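Local coordinates for uncharacterized protein (Bacteroides thetaiotaomicron VPI-5482, PDB 3KNY) that is of unknown function, a two-domain protein of the BT_3535-like family that is probably a lipoprotein in its full-length form, at residues T29-D32 against W33-E36. Sequence-based numbering, arbitrary orientation.
Sequences TIPD and WVSE
Ser35 returns to the carbonyl of Asp32 twice. Its backbone N bonds to Asp32 O at 3.0 Å, reaching that oxygen from above the carbonyl plane, whereas Ser35 OG lies in the plane and bonds to Asp32 O at 2.9 Å with a C=O...donor angle of 154°. OG stands between Ser35's own backbone N and carbonyl carbon (chi1 69°), which brings it to Asp32 O. Replacing the hydroxyl side chain with an alanine would probably leave Asp32 O with the Ser35 amide as its one donor within this turn. One residue earlier, Val34 N bonds to Pro31 O at 3.0 Å. Apolar side chains meet beside these bonds: Pro31 CB lies obliquely against the Trp33 indole, 3.4 Å from NE1, and Val34 CG2 sits over the centre of one indole face, 3.8 Å above it. On the other branch of Val34, CG1 meets Ile30 CG2 at 3.7 Å. Farther out, Tyr57 touches Pro31, Trp33 and Val34, while Tyr43 of helix 40-49 meets Ile30 and Ser35. The successive i to i+3 bonds, continued by Glu36 N to Trp33 O, are those of a short 3-10 helix, here leading from an extended loop toward helix 40-49.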
loop_
_atom_site.group_PDB
_atom_site.type_symbol
_atom_site.label_atom_id
_atom_site.label_comp_id
_atom_site.label_asym_id
_atom_site.label_seq_id
_atom_site.Cartn_x
_atom_site.Cartn_y
_atom_site.Cartn_z
ATOM N N THR A 29 -11.180 -10.443 1.834
ATOM C CA THR A 29 -10.504 -11.724 1.700
ATOM C C THR A 29 -9.146 -11.678 2.417
ATOM O O THR A 29 -8.543 -10.605 2.578
ATOM C CB THR A 29 -10.279 -12.144 0.223
ATOM O OG1 THR A 29 -9.084 -11.533 -0.284
ATOM C CG2 THR A 29 -11.471 -11.794 -0.646
ATOM N N ILE A 30 -8.688 -12.849 2.855
ATOM C CA ILE A 30 -7.380 -13.024 3.489
ATOM C C ILE A 30 -6.755 -14.257 2.860
ATOM O O ILE A 30 -7.405 -15.279 2.788
ATOM C CB ILE A 30 -7.497 -13.205 5.023
ATOM C CG1 ILE A 30 -8.346 -12.066 5.608
ATOM C CG2 ILE A 30 -6.110 -13.246 5.674
ATOM C CD1 ILE A 30 -8.405 -12.019 7.116
ATOM N N PRO A 31 -5.516 -14.158 2.344
ATOM C CA PRO A 31 -4.918 -15.367 1.768
ATOM C C PRO A 31 -4.886 -16.499 2.777
ATOM O O PRO A 31 -4.593 -16.255 3.949
ATOM C CB PRO A 31 -3.481 -14.935 1.398
ATOM C CG PRO A 31 -3.350 -13.497 1.773
ATOM C CD PRO A 31 -4.734 -12.959 2.004
ATOM N N ASP A 32 -5.184 -17.716 2.332
ATOM C CA ASP A 32 -5.263 -18.821 3.252
ATOM C C ASP A 32 -4.026 -18.908 4.141
ATOM O O ASP A 32 -4.139 -18.981 5.363
ATOM C CB ASP A 32 -5.458 -20.157 2.538
ATOM C CG ASP A 32 -5.701 -21.296 3.524
ATOM O OD1 ASP A 32 -6.543 -21.115 4.424
ATOM O OD2 ASP A 32 -5.041 -22.354 3.436
ATOM N N TRP A 33 -2.843 -18.870 3.538
ATOM C CA TRP A 33 -1.617 -19.059 4.305
ATOM C C TRP A 33 -1.509 -18.172 5.558
ATOM O O TRP A 33 -0.869 -18.552 6.549
ATOM C CB TRP A 33 -0.394 -18.879 3.405
ATOM C CG TRP A 33 -0.145 -17.494 2.984
ATOM C CD1 TRP A 33 -0.581 -16.897 1.848
ATOM C CD2 TRP A 33 0.624 -16.514 3.689
ATOM N NE1 TRP A 33 -0.142 -15.599 1.803
ATOM C CE2 TRP A 33 0.601 -15.339 2.920
ATOM C CE3 TRP A 33 1.326 -16.515 4.901
ATOM C CZ2 TRP A 33 1.254 -14.177 3.315
ATOM C CZ3 TRP A 33 1.977 -15.349 5.297
ATOM C CH2 TRP A 33 1.935 -14.199 4.504
ATOM N N VAL A 34 -2.128 -16.991 5.507
ATOM C CA VAL A 34 -2.070 -16.041 6.621
ATOM C C VAL A 34 -2.609 -16.633 7.916
ATOM O O VAL A 34 -2.002 -16.469 8.977
ATOM C CB VAL A 34 -2.828 -14.724 6.300
ATOM C CG1 VAL A 34 -3.028 -13.899 7.553
ATOM C CG2 VAL A 34 -2.061 -13.936 5.290
ATOM N N SER A 35 -3.724 -17.355 7.811
ATOM C CA SER A 35 -4.407 -17.917 8.984
ATOM C C SER A 35 -3.554 -18.873 9.798
ATOM O O SER A 35 -3.980 -19.309 10.861
ATOM C CB SER A 35 -5.716 -18.618 8.583
ATOM O OG SER A 35 -5.489 -19.806 7.842
ATOM N N GLU A 36 -2.377 -19.230 9.295
ATOM C CA GLU A 36 -1.472 -20.110 10.027
ATOM C C GLU A 36 -0.408 -19.333 10.751
ATOM O O GLU A 36 0.386 -19.906 11.487
ATOM C CB GLU A 36 -0.813 -21.103 9.088
ATOM C CG GLU A 36 -1.566 -22.400 8.970
ATOM C CD GLU A 36 -0.969 -23.282 7.911
ATOM O OE1 GLU A 36 -0.634 -22.757 6.824
ATOM O OE2 GLU A 36 -0.829 -24.494 8.163
#